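Local coordinates for protein metallopeptidase containing co-catalytic metalloactive site (Shewanella denitrificans OS217, PDB 3B2Y) that probably acts as a zinc-dependent metallocarboxypeptidase of the M14 family, with its metal site occupied by nickel in this crystal, at residues Gly47-Phe52 and Ser145-Leu150; Met86-Arg91 and Ala259-Met264; Gln187-Phe192 and Asp219-Asn224. One frame throughout, in Å; residues are numbered along the deposited sequence.

Interaction 1 of 3, residues Gly47-Phe52 and Ser145-Leu150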
ATOM      1  N   GLY A  47      12.857   9.483   6.131  1.00 29.88           N
ATOM      2  CA  GLY A  47      12.584  10.848   6.505  1.00 32.28           C
ATOM      3  C   GLY A  47      11.628  10.863   7.667  1.00 32.59           C
ATOM      4  O   GLY A  47      11.081   9.835   8.069  1.00 30.07           O
ATOM      5  N   SER A  48      11.330  12.066   8.112  1.00 27.08           N
ATOM      6  CA  SER A  48      10.437  12.266   9.255  1.00 26.34           C
ATOM      7  C   SER A  48       9.745  13.602   9.169  1.00 28.78           C
ATOM      8  O   SER A  48      10.334  14.562   8.672  1.00 25.79           O
ATOM      9  CB  SER A  48      11.205  12.062  10.575  1.00 28.45           C
ATOM     10  OG  SER A  48      11.923  13.132  11.076  1.00 43.10           O
ATOM     11  N   VAL A  49       8.491  13.666   9.619  1.00 27.35           N
ATOM     12  CA  VAL A  49       7.751  14.894   9.669  1.00 29.54           C
ATOM     13  C   VAL A  49       6.911  14.886  10.945  1.00 31.92           C
ATOM     14  O   VAL A  49       6.351  13.846  11.304  1.00 28.40           O
ATOM     15  CB  VAL A  49       6.866  15.035   8.400  1.00 34.80           C
ATOM     16  CG1 VAL A  49       5.957  13.918   8.270  1.00 46.46           C
ATOM     17  CG2 VAL A  49       6.128  16.426   8.409  1.00 45.13           C
ATOM     18  N   ASP A  50       6.887  16.017  11.650  1.00 32.84           N
ATOM     19  CA  ASP A  50       6.103  16.177  12.870  1.00 33.67           C
ATOM     20  C   ASP A  50       6.467  15.090  13.866  1.00 32.69           C
ATOM     21  O   ASP A  50       5.612  14.581  14.576  1.00 34.72           O
ATOM     22  CB  ASP A  50       4.604  16.190  12.562  1.00 32.53           C
ATOM     23  CG  ASP A  50       4.136  17.495  11.970  1.00 46.50           C
ATOM     24  OD1 ASP A  50       4.917  18.492  11.962  1.00 43.47           O
ATOM     25  OD2 ASP A  50       2.953  17.556  11.559  1.00 40.45           O
ATOM     26  N   SER A  51       7.760  14.754  13.905  1.00 33.08           N
ATOM     27  CA  SER A  51       8.345  13.742  14.808  1.00 32.81           C
ATOM     28  C   SER A  51       8.067  12.281  14.451  1.00 34.65           C
ATOM     29  O   SER A  51       8.483  11.379  15.176  1.00 33.89           O
ATOM     30  CB  SER A  51       7.941  14.023  16.264  1.00 38.64           C
ATOM     31  OG  SER A  51       8.778  15.034  16.866  1.00 46.86           O
ATOM     32  N   PHE A  52       7.347  12.026  13.356  1.00 27.60           N
ATOM     33  CA  PHE A  52       7.026  10.682  12.904  1.00 27.29           C
ATOM     34  C   PHE A  52       7.913  10.224  11.758  1.00 30.24           C
ATOM     35  O   PHE A  52       7.970  10.867  10.729  1.00 30.39           O
ATOM     36  CB  PHE A  52       5.597  10.606  12.401  1.00 26.12           C
ATOM     37  CG  PHE A  52       4.567  11.108  13.350  1.00 28.44           C
ATOM     38  CD1 PHE A  52       4.357  10.471  14.548  1.00 35.61           C
ATOM     39  CD2 PHE A  52       3.794  12.220  13.026  1.00 30.74           C
ATOM     40  CE1 PHE A  52       3.399  10.930  15.451  1.00 40.64           C
ATOM     41  CE2 PHE A  52       2.838  12.676  13.916  1.00 37.63           C
ATOM     42  CZ  PHE A  52       2.660  12.038  15.140  1.00 34.69           C
ATOM     43  N   SER A 145       4.523  16.056  -2.845  1.00 31.43           N
ATOM     44  CA  SER A 145       4.440  16.447  -1.464  1.00 30.67           C
ATOM     45  C   SER A 145       5.817  16.397  -0.813  1.00 28.55           C
ATOM     46  O   SER A 145       6.743  15.826  -1.360  1.00 27.88           O
ATOM     47  CB  SER A 145       3.512  15.509  -0.695  1.00 33.22           C
ATOM     48  OG  SER A 145       4.099  14.207  -0.436  1.00 34.36           O
ATOM     49  N   LEU A 146       5.904  16.904   0.397  1.00 29.39           N
ATOM     50  CA  LEU A 146       7.098  16.756   1.178  1.00 31.81           C
ATOM     51  C   LEU A 146       7.523  15.260   1.284  1.00 31.75           C
ATOM     52  O   LEU A 146       8.702  14.905   1.040  1.00 30.78           O
ATOM     53  CB  LEU A 146       6.817  17.357   2.575  1.00 31.05           C
ATOM     54  CG  LEU A 146       7.944  17.362   3.544  1.00 39.12           C
ATOM     55  CD1 LEU A 146       9.110  18.050   2.840  1.00 39.25           C
ATOM     56  CD2 LEU A 146       7.424  18.115   4.820  1.00 34.65           C
ATOM     57  N   GLU A 147       6.570  14.385   1.625  1.00 32.26           N
ATOM     58  CA  GLU A 147       6.819  12.936   1.718  1.00 32.61           C
ATOM     59  C   GLU A 147       7.299  12.357   0.387  1.00 32.31           C
ATOM     60  O   GLU A 147       8.247  11.586   0.382  1.00 29.95           O
ATOM     61  CB  GLU A 147       5.604  12.157   2.226  1.00 36.27           C
ATOM     62  CG  GLU A 147       5.044  12.640   3.600  1.00 42.17           C
ATOM     63  CD  GLU A 147       4.210  13.927   3.527  1.00 41.52           C
ATOM     64  OE1 GLU A 147       3.942  14.355   2.389  1.00 39.87           O
ATOM     65  OE2 GLU A 147       3.856  14.530   4.598  1.00 44.75           O
ATOM     66  N   GLY A 148       6.660  12.733  -0.715  1.00 30.18           N
ATOM     67  CA  GLY A 148       7.127  12.348  -2.042  1.00 31.16           C
ATOM     68  C   GLY A 148       8.564  12.735  -2.338  1.00 28.81           C
ATOM     69  O   GLY A 148       9.325  11.992  -2.935  1.00 29.67           O
ATOM     70  N   LYS A 149       8.927  13.957  -2.003  1.00 26.70           N
ATOM     71  CA  LYS A 149      10.287  14.372  -2.179  1.00 30.67           C
ATOM     72  C   LYS A 149      11.268  13.500  -1.378  1.00 30.89           C
ATOM     73  O   LYS A 149      12.383  13.213  -1.856  1.00 33.15           O
ATOM     74  CB  LYS A 149      10.443  15.835  -1.796  1.00 32.66           C
ATOM     75  CG  LYS A 149       9.716  16.741  -2.759  1.00 25.73           C
ATOM     76  CD  LYS A 149       9.748  18.210  -2.262  1.00 33.33           C
ATOM     77  CE  LYS A 149       9.159  19.137  -3.369  1.00 35.05           C
ATOM     78  NZ  LYS A 149       7.724  19.062  -3.359  1.00 44.55           N
ATOM     79  N   LEU A 150      10.887  13.125  -0.157  1.00 29.46           N
ATOM     80  CA  LEU A 150      11.769  12.320   0.699  1.00 30.34           C
ATOM     81  C   LEU A 150      11.908  10.915   0.125  1.00 29.39           C
ATOM     82  O   LEU A 150      12.970  10.336   0.139  1.00 33.48           O
ATOM     83  CB  LEU A 150      11.222  12.221   2.128  1.00 32.60           C
ATOM     84  CG  LEU A 150      11.086  13.542   2.916  1.00 37.39           C
ATOM     85  CD1 LEU A 150      10.269  13.326   4.251  1.00 37.31           C
ATOM     86  CD2 LEU A 150      12.550  14.213   3.152  1.00 33.51           C
TER
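L150 and L146, one helical turn apart, reach from the start of the helix that S145 caps toward the strand end of 47-52. The L150 side chain leaves with CG anti to the carbonyl carbon (chi1 -62°), which carries the CD1 methyl to the backbone of the strand. There it rests 4.1 Å from G47 CA, a glycine with no side chain of its own, and near the peptide nitrogen of S48. L146 meets V49 methyl to methyl, L146 CD2 standing 4.2 Å from V49 CG2, and the two side chains cross obliquely. V49 splits its branches between two neighbours: CG2 lies anti to the backbone N and goes to the leucine, whereas CG1 occupies the position between N and the carbonyl carbon (chi1 58°) and comes within 4.3 Å of E147 OE2. The strand belongs to a beta hairpin, strands 42-49 and 52-58, whose two-residue loop is a type I' turn from V49 to F52, and it runs almost antiparallel to the helix. E147 is held at the helix start by S145, the N-cap. S145 OG accepts from G148 N at 3.0 Å in a nearly straight bond, and donates in turn to E147 OE1 at 2.8 Å, nearly along the C-O axis of the carboxylate. N121 also binds E147 OE1, while F123 touches both V49 and L146.

Interaction 2 of 3, residues Met86-Arg91 and Ala259-Met264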
HETATM    1  N   MSE A  86      -1.393  -4.071   6.756  1.00 30.43           N
HETATM    2  CA  MSE A  86      -0.017  -4.557   6.762  1.00 35.21           C
HETATM    3  C   MSE A  86       0.427  -5.118   8.091  1.00 30.68           C
HETATM    4  O   MSE A  86       1.134  -6.101   8.153  1.00 28.86           O
HETATM    5  CB  MSE A  86       0.943  -3.471   6.307  1.00 36.34           C
HETATM    6  CG  MSE A  86       2.269  -4.083   5.797  1.00 47.15           C
HETATM    7 SE   MSE A  86       3.445  -2.680   5.135  0.75 54.94          SE
HETATM    8  CE  MSE A  86       2.115  -1.879   3.872  1.00 39.20           C
ATOM      9  N   LEU A  87       0.045  -4.461   9.173  1.00 31.38           N
ATOM     10  CA  LEU A  87       0.334  -4.958  10.499  1.00 31.21           C
ATOM     11  C   LEU A  87      -0.297  -6.329  10.762  1.00 31.01           C
ATOM     12  O   LEU A  87       0.332  -7.203  11.393  1.00 28.43           O
ATOM     13  CB  LEU A  87      -0.082  -3.923  11.537  1.00 28.43           C
ATOM     14  CG  LEU A  87       0.321  -4.083  12.978  1.00 41.22           C
ATOM     15  CD1 LEU A  87       1.811  -4.407  13.109  1.00 37.89           C
ATOM     16  CD2 LEU A  87      -0.020  -2.756  13.642  1.00 33.03           C
ATOM     17  N   HIS A  88      -1.522  -6.536  10.267  1.00 27.94           N
ATOM     18  CA  HIS A  88      -2.226  -7.809  10.370  1.00 29.55           C
ATOM     19  C   HIS A  88      -1.462  -8.890   9.584  1.00 30.30           C
ATOM     20  O   HIS A  88      -1.190  -9.979  10.084  1.00 30.24           O
ATOM     21  CB  HIS A  88      -3.670  -7.635   9.822  1.00 29.16           C
ATOM     22  CG  HIS A  88      -4.541  -8.843   9.975  1.00 31.36           C
ATOM     23  ND1 HIS A  88      -4.718  -9.758   8.953  1.00 43.75           N
ATOM     24  CD2 HIS A  88      -5.269  -9.299  11.019  1.00 28.91           C
ATOM     25  CE1 HIS A  88      -5.527 -10.720   9.365  1.00 45.12           C
ATOM     26  NE2 HIS A  88      -5.873 -10.467  10.614  1.00 34.98           N
ATOM     27  N   PHE A  89      -0.999  -8.487   8.406  1.00 29.69           N
ATOM     28  CA  PHE A  89      -0.224  -9.330   7.507  1.00 30.48           C
ATOM     29  C   PHE A  89       1.077  -9.760   8.181  1.00 29.90           C
ATOM     30  O   PHE A  89       1.366 -10.927   8.238  1.00 30.65           O
ATOM     31  CB  PHE A  89       0.007  -8.571   6.219  1.00 31.59           C
ATOM     32  CG  PHE A  89       0.889  -9.251   5.260  1.00 33.47           C
ATOM     33  CD1 PHE A  89       0.480 -10.410   4.659  1.00 34.03           C
ATOM     34  CD2 PHE A  89       2.124  -8.712   4.946  1.00 42.06           C
ATOM     35  CE1 PHE A  89       1.307 -11.053   3.766  1.00 44.78           C
ATOM     36  CE2 PHE A  89       2.947  -9.344   4.031  1.00 45.22           C
ATOM     37  CZ  PHE A  89       2.534 -10.503   3.451  1.00 36.60           C
ATOM     38  N   LEU A  90       1.792  -8.811   8.743  1.00 29.03           N
ATOM     39  CA  LEU A  90       3.051  -9.040   9.492  1.00 32.17           C
ATOM     40  C   LEU A  90       2.867  -9.951  10.693  1.00 31.41           C
ATOM     41  O   LEU A  90       3.692 -10.839  10.969  1.00 30.38           O
ATOM     42  CB  LEU A  90       3.623  -7.720   9.981  1.00 29.83           C
ATOM     43  CG  LEU A  90       4.128  -6.836   8.855  1.00 34.96           C
ATOM     44  CD1 LEU A  90       4.770  -5.611   9.431  1.00 36.38           C
ATOM     45  CD2 LEU A  90       5.068  -7.571   7.907  1.00 38.72           C
ATOM     46  N   ARG A  91       1.758  -9.773  11.391  1.00 33.43           N
ATOM     47  CA  ARG A  91       1.466 -10.668  12.515  1.00 34.34           C
ATOM     48  C   ARG A  91       1.392 -12.128  12.077  1.00 31.73           C
ATOM     49  O   ARG A  91       1.726 -13.005  12.869  1.00 35.27           O
ATOM     50  CB  ARG A  91       0.193 -10.241  13.271  1.00 35.52           C
ATOM     51  CG  ARG A  91       0.355  -8.957  14.042  1.00 39.36           C
ATOM     52  CD  ARG A  91      -0.558  -8.871  15.234  1.00 47.97           C
ATOM     53  NE  ARG A  91      -0.365  -7.587  15.901  1.00 51.58           N
ATOM     54  CZ  ARG A  91      -1.233  -7.004  16.731  1.00 59.28           C
ATOM     55  NH1 ARG A  91      -2.411  -7.562  17.012  1.00 56.84           N
ATOM     56  NH2 ARG A  91      -0.924  -5.826  17.261  1.00 63.40           N
ATOM     57  N   ALA A 259      -9.098  -7.949   4.253  1.00 28.03           N
ATOM     58  CA  ALA A 259      -8.998  -7.951   2.816  1.00 31.50           C
ATOM     59  C   ALA A 259      -7.624  -7.448   2.318  1.00 31.26           C
ATOM     60  O   ALA A 259      -7.045  -8.048   1.405  1.00 32.34           O
ATOM     61  CB  ALA A 259     -10.141  -7.138   2.179  1.00 30.35           C
ATOM     62  N   ASN A 260      -7.155  -6.346   2.880  1.00 30.20           N
ATOM     63  CA  ASN A 260      -5.785  -5.816   2.618  1.00 31.71           C
ATOM     64  C   ASN A 260      -4.689  -6.851   2.896  1.00 30.38           C
ATOM     65  O   ASN A 260      -3.825  -7.106   2.041  1.00 28.21           O
ATOM     66  CB  ASN A 260      -5.545  -4.562   3.439  1.00 30.21           C
ATOM     67  CG  ASN A 260      -6.077  -3.307   2.741  1.00 42.26           C
ATOM     68  OD1 ASN A 260      -5.410  -2.742   1.877  1.00 53.96           O
ATOM     69  ND2 ASN A 260      -7.264  -2.878   3.106  1.00 39.33           N
ATOM     70  N   SER A 261      -4.786  -7.489   4.042  1.00 28.66           N
ATOM     71  CA  SER A 261      -3.854  -8.545   4.426  1.00 29.68           C
ATOM     72  C   SER A 261      -3.896  -9.712   3.426  1.00 31.74           C
ATOM     73  O   SER A 261      -2.862 -10.266   3.087  1.00 29.18           O
ATOM     74  CB  SER A 261      -4.167  -9.003   5.870  1.00 31.75           C
ATOM     75  OG  SER A 261      -3.206  -9.948   6.326  1.00 36.51           O
ATOM     76  N   ALA A 262      -5.113 -10.047   2.949  1.00 29.88           N
ATOM     77  CA  ALA A 262      -5.341 -11.107   1.943  1.00 30.65           C
ATOM     78  C   ALA A 262      -4.770 -10.759   0.580  1.00 29.78           C
ATOM     79  O   ALA A 262      -4.186 -11.667  -0.028  1.00 28.95           O
ATOM     80  CB  ALA A 262      -6.841 -11.423   1.812  1.00 28.00           C
ATOM     81  N   ALA A 263      -4.964  -9.507   0.106  1.00 29.51           N
ATOM     82  CA  ALA A 263      -4.283  -8.966  -1.130  1.00 28.96           C
ATOM     83  C   ALA A 263      -2.788  -9.110  -1.052  1.00 29.91           C
ATOM     84  O   ALA A 263      -2.150  -9.563  -2.021  1.00 28.12           O
ATOM     85  CB  ALA A 263      -4.640  -7.527  -1.425  1.00 29.00           C
HETATM   86  N   MSE A 264      -2.234  -8.773   0.106  1.00 28.53           N
HETATM   87  CA  MSE A 264      -0.810  -8.856   0.328  1.00 30.40           C
HETATM   88  C   MSE A 264      -0.324 -10.306   0.281  1.00 31.54           C
HETATM   89  O   MSE A 264       0.739 -10.596  -0.251  1.00 29.45           O
HETATM   90  CB  MSE A 264      -0.452  -8.190   1.664  1.00 28.21           C
HETATM   91  CG  MSE A 264      -0.546  -6.730   1.656  1.00 28.72           C
HETATM   92 SE   MSE A 264      -0.279  -5.996   3.455  0.75 38.50          SE
HETATM   93  CE  MSE A 264      -1.175  -4.262   3.242  1.00 42.75           C
TER
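A histidine-serine hydrogen bond joins two helices beside an otherwise apolar contact: H88 ND1 and S261 OG lie 3.0 Å apart, the hydroxyl at the edge of the imidazole and in its plane. The bond sits where the backbones come closest, F89 CA and S261 CA being 4.8 Å apart. The same OG, which chi1 -175° places anti to the backbone N, also comes to 3.3 Å from F89 CA. One turn further along its helix, M264, a selenomethionine, packs on the F89 ring. Its CB lies over the centre of the phenyl face, 3.8 Å from the ring centroid, in a CH-pi contact. Its SE sits obliquely to the same ring, 4.5 Å from the centroid, as a Met-aromatic contact. Extended beyond CG, the chain then delivers CE to 3.5 Å from M86 N, where it crosses the M86 side chain, also a selenomethionine, at about a right angle. I71 of strand 68-73 touches M86, F89 and M264, and M264 also touches L167 and C169. The two helical segments cross at -59°, and their helices pack on a mainly parallel, mixed beta sheet, as in the alpha/beta fold of M14 peptidases.

Interaction 3 of 3, residues Gln187-Phe192 and Asp219-Asn224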
ATOM      1  N   GLN A 187      -0.765  -7.024 -23.170  1.00 37.36           N
ATOM      2  CA  GLN A 187      -1.970  -6.355 -23.709  1.00 36.24           C
ATOM      3  C   GLN A 187      -3.130  -6.381 -22.748  1.00 36.79           C
ATOM      4  O   GLN A 187      -3.830  -5.371 -22.560  1.00 36.20           O
ATOM      5  CB  GLN A 187      -2.460  -7.057 -25.000  1.00 37.30           C
ATOM      6  CG  GLN A 187      -1.516  -6.979 -26.156  1.00 39.40           C
ATOM      7  CD  GLN A 187      -0.735  -5.709 -26.125  1.00 50.37           C
ATOM      8  OE1 GLN A 187      -1.295  -4.615 -26.260  1.00 45.91           O
ATOM      9  NE2 GLN A 187       0.570  -5.829 -25.885  1.00 65.36           N
ATOM     10  N   THR A 188      -3.317  -7.558 -22.160  1.00 35.30           N
ATOM     11  CA  THR A 188      -4.500  -7.915 -21.392  1.00 38.00           C
ATOM     12  C   THR A 188      -4.038  -8.309 -19.995  1.00 33.76           C
ATOM     13  O   THR A 188      -2.902  -8.746 -19.829  1.00 34.86           O
ATOM     14  CB  THR A 188      -5.249  -9.096 -22.106  1.00 37.96           C
ATOM     15  OG1 THR A 188      -6.069  -8.565 -23.158  1.00 44.78           O
ATOM     16  CG2 THR A 188      -6.147  -9.910 -21.159  1.00 42.10           C
ATOM     17  N   PRO A 189      -4.883  -8.098 -18.964  1.00 33.66           N
ATOM     18  CA  PRO A 189      -4.497  -8.521 -17.623  1.00 32.99           C
ATOM     19  C   PRO A 189      -4.287 -10.016 -17.584  1.00 33.81           C
ATOM     20  O   PRO A 189      -5.044 -10.739 -18.238  1.00 31.17           O
ATOM     21  CB  PRO A 189      -5.719  -8.157 -16.783  1.00 29.80           C
ATOM     22  CG  PRO A 189      -6.402  -7.115 -17.547  1.00 33.50           C
ATOM     23  CD  PRO A 189      -6.191  -7.425 -18.960  1.00 33.24           C
ATOM     24  N   GLY A 190      -3.286 -10.476 -16.833  1.00 32.63           N
ATOM     25  CA  GLY A 190      -3.048 -11.911 -16.662  1.00 30.81           C
ATOM     26  C   GLY A 190      -3.344 -12.396 -15.272  1.00 35.00           C
ATOM     27  O   GLY A 190      -4.052 -11.717 -14.479  1.00 32.54           O
ATOM     28  N   ARG A 191      -2.719 -13.526 -14.919  1.00 35.21           N
ATOM     29  CA  ARG A 191      -2.935 -14.133 -13.589  1.00 33.86           C
ATOM     30  C   ARG A 191      -2.577 -13.211 -12.427  1.00 33.13           C
ATOM     31  O   ARG A 191      -3.200 -13.270 -11.350  1.00 35.93           O
ATOM     32  CB  ARG A 191      -2.249 -15.521 -13.465  1.00 33.55           C
ATOM     33  CG  ARG A 191      -3.188 -16.683 -13.674  1.00 40.91           C
ATOM     34  N   PHE A 192      -1.550 -12.378 -12.589  1.00 32.01           N
ATOM     35  CA  PHE A 192      -1.190 -11.408 -11.527  1.00 30.88           C
ATOM     36  C   PHE A 192      -2.416 -10.589 -11.122  1.00 32.85           C
ATOM     37  O   PHE A 192      -2.799 -10.560  -9.934  1.00 33.25           O
ATOM     38  CB  PHE A 192      -0.009 -10.511 -11.971  1.00 29.95           C
ATOM     39  CG  PHE A 192       0.308  -9.402 -11.027  1.00 29.05           C
ATOM     40  CD1 PHE A 192       0.976  -9.640  -9.847  1.00 30.33           C
ATOM     41  CD2 PHE A 192      -0.071  -8.099 -11.315  1.00 31.62           C
ATOM     42  CE1 PHE A 192       1.249  -8.583  -8.938  1.00 24.88           C
ATOM     43  CE2 PHE A 192       0.204  -7.074 -10.451  1.00 30.20           C
ATOM     44  CZ  PHE A 192       0.885  -7.337  -9.229  1.00 24.39           C
ATOM     45  N   ASP A 219     -14.512  -5.617 -14.937  1.00 45.94           N
ATOM     46  CA  ASP A 219     -14.439  -6.828 -14.144  1.00 43.65           C
ATOM     47  C   ASP A 219     -13.554  -6.528 -12.898  1.00 36.76           C
ATOM     48  O   ASP A 219     -12.780  -7.370 -12.477  1.00 36.61           O
ATOM     49  CB  ASP A 219     -13.894  -8.028 -14.968  1.00 43.08           C
ATOM     50  CG  ASP A 219     -14.835  -8.466 -16.142  1.00 55.69           C
ATOM     51  OD1 ASP A 219     -16.034  -8.081 -16.188  1.00 65.53           O
ATOM     52  OD2 ASP A 219     -14.366  -9.228 -17.026  1.00 52.40           O
ATOM     53  N   GLY A 220     -13.692  -5.351 -12.312  1.00 32.90           N
ATOM     54  CA  GLY A 220     -12.953  -4.984 -11.104  1.00 30.71           C
ATOM     55  C   GLY A 220     -11.466  -4.644 -11.257  1.00 26.92           C
ATOM     56  O   GLY A 220     -10.779  -4.544 -10.278  1.00 29.35           O
ATOM     57  N   VAL A 221     -10.987  -4.497 -12.488  1.00 26.71           N
ATOM     58  CA  VAL A 221      -9.603  -4.191 -12.798  1.00 28.69           C
ATOM     59  C   VAL A 221      -9.555  -2.918 -13.630  1.00 29.20           C
ATOM     60  O   VAL A 221     -10.410  -2.722 -14.511  1.00 29.80           O
ATOM     61  CB  VAL A 221      -8.945  -5.356 -13.556  1.00 31.55           C
ATOM     62  CG1 VAL A 221      -7.527  -4.987 -13.992  1.00 32.91           C
ATOM     63  CG2 VAL A 221      -8.901  -6.592 -12.640  1.00 29.14           C
ATOM     64  N   ILE A 222      -8.641  -2.010 -13.263  1.00 27.97           N
ATOM     65  CA  ILE A 222      -8.233  -0.901 -14.139  1.00 29.72           C
ATOM     66  C   ILE A 222      -6.804  -1.198 -14.596  1.00 31.35           C
ATOM     67  O   ILE A 222      -5.899  -1.278 -13.769  1.00 25.69           O
ATOM     68  CB  ILE A 222      -8.289   0.444 -13.382  1.00 32.47           C
ATOM     69  CG1 ILE A 222      -9.736   0.834 -13.080  1.00 30.50           C
ATOM     70  CG2 ILE A 222      -7.558   1.575 -14.156  1.00 31.70           C
ATOM     71  CD1 ILE A 222      -9.873   1.446 -11.621  1.00 37.22           C
ATOM     72  N   PHE A 223      -6.601  -1.345 -15.902  1.00 27.42           N
ATOM     73  CA  PHE A 223      -5.351  -1.908 -16.387  1.00 30.39           C
ATOM     74  C   PHE A 223      -4.435  -0.909 -17.120  1.00 31.39           C
ATOM     75  O   PHE A 223      -4.831  -0.269 -18.089  1.00 30.37           O
ATOM     76  CB  PHE A 223      -5.681  -3.080 -17.298  1.00 32.22           C
ATOM     77  CG  PHE A 223      -4.494  -3.881 -17.715  1.00 30.64           C
ATOM     78  CD1 PHE A 223      -3.746  -4.553 -16.784  1.00 34.19           C
ATOM     79  CD2 PHE A 223      -4.163  -4.010 -19.069  1.00 36.57           C
ATOM     80  CE1 PHE A 223      -2.660  -5.326 -17.165  1.00 34.44           C
ATOM     81  CE2 PHE A 223      -3.074  -4.775 -19.446  1.00 38.70           C
ATOM     82  CZ  PHE A 223      -2.321  -5.423 -18.465  1.00 24.55           C
ATOM     83  N   ASN A 224      -3.199  -0.796 -16.643  1.00 28.51           N
ATOM     84  CA  ASN A 224      -2.183  -0.021 -17.332  1.00 29.99           C
ATOM     85  C   ASN A 224      -2.589   1.425 -17.545  1.00 29.78           C
ATOM     86  O   ASN A 224      -2.302   2.007 -18.580  1.00 30.72           O
ATOM     87  CB  ASN A 224      -1.765  -0.670 -18.653  1.00 26.44           C
ATOM     88  CG  ASN A 224      -0.707  -1.770 -18.467  1.00 30.88           C
ATOM     89  OD1 ASN A 224      -0.122  -1.914 -17.399  1.00 28.30           O
ATOM     90  ND2 ASN A 224      -0.448  -2.510 -19.519  1.00 34.69           N
TER
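The F223 ring is covered on both faces. P189 lies over one, its CG 3.9 Å from the ring centroid and 19° off the normal, in a CH-pi contact; over the centre of the opposite face, 3.9 Å above the plane, lies N224 CG. The edge is met by a carbonyl: Q187 O lies near the ring plane, 3.3 Å from F223 CE2. T188 O comes in obliquely, 3.6 Å from F223 CZ. The pyrrolidine lies nearly flat over its face, with CG over the CG-CD1 side, CD by CD2 and CE2, and P189 CA 3.7 Å from F223 CE1. F223 is directed there by its first torsion, CG anti to the backbone N (chi1 -172°). Two residues back on the same side of the strand, V221 CG1 adds a looser apolar touch to P189 CG at 4.3 Å. Replacing F223 by an alanine would probably leave a gap under P189 and take away the surface that the N224 side chain lies against. The strand 221-223 pairs in parallel with 179-183 at the border of the sheet, and helix 191-201, with G190 at its N-cap position, belongs to the beta-alpha-beta connection between them. E184 OE2 accepts from G190 N, and its backbone O from N224 ND2. No hydrogen bond links 187-192 to 219-224, so their contact rests on dispersion and CH-pi attraction, probably assisted by the carbonyl oxygen of Q187 facing the weakly positive hydrogens of the ring rim.

Overall arrangement
The three contacts sit in different parts of one alpha/beta domain and do not touch. Interactions 1 and 2 lie on opposite sides of the chain's centre, their centres 24 Å apart, and their segments alternate along the sequence. Interaction 3 is nested within the loop closed by interaction 2, with nearest atoms about 8 Å apart, whereas its centre is 33 Å from that of interaction 1. The nickel bound by H76, E79 and H170 is about 13 Å from the side chains of E147 and of M264, so interactions 1 and 2 are packing away from the metal. Interaction 3 approaches E246, the predicted proton donor/acceptor, through the V221 side chain, about 11 Å from that of E246 and not touching it.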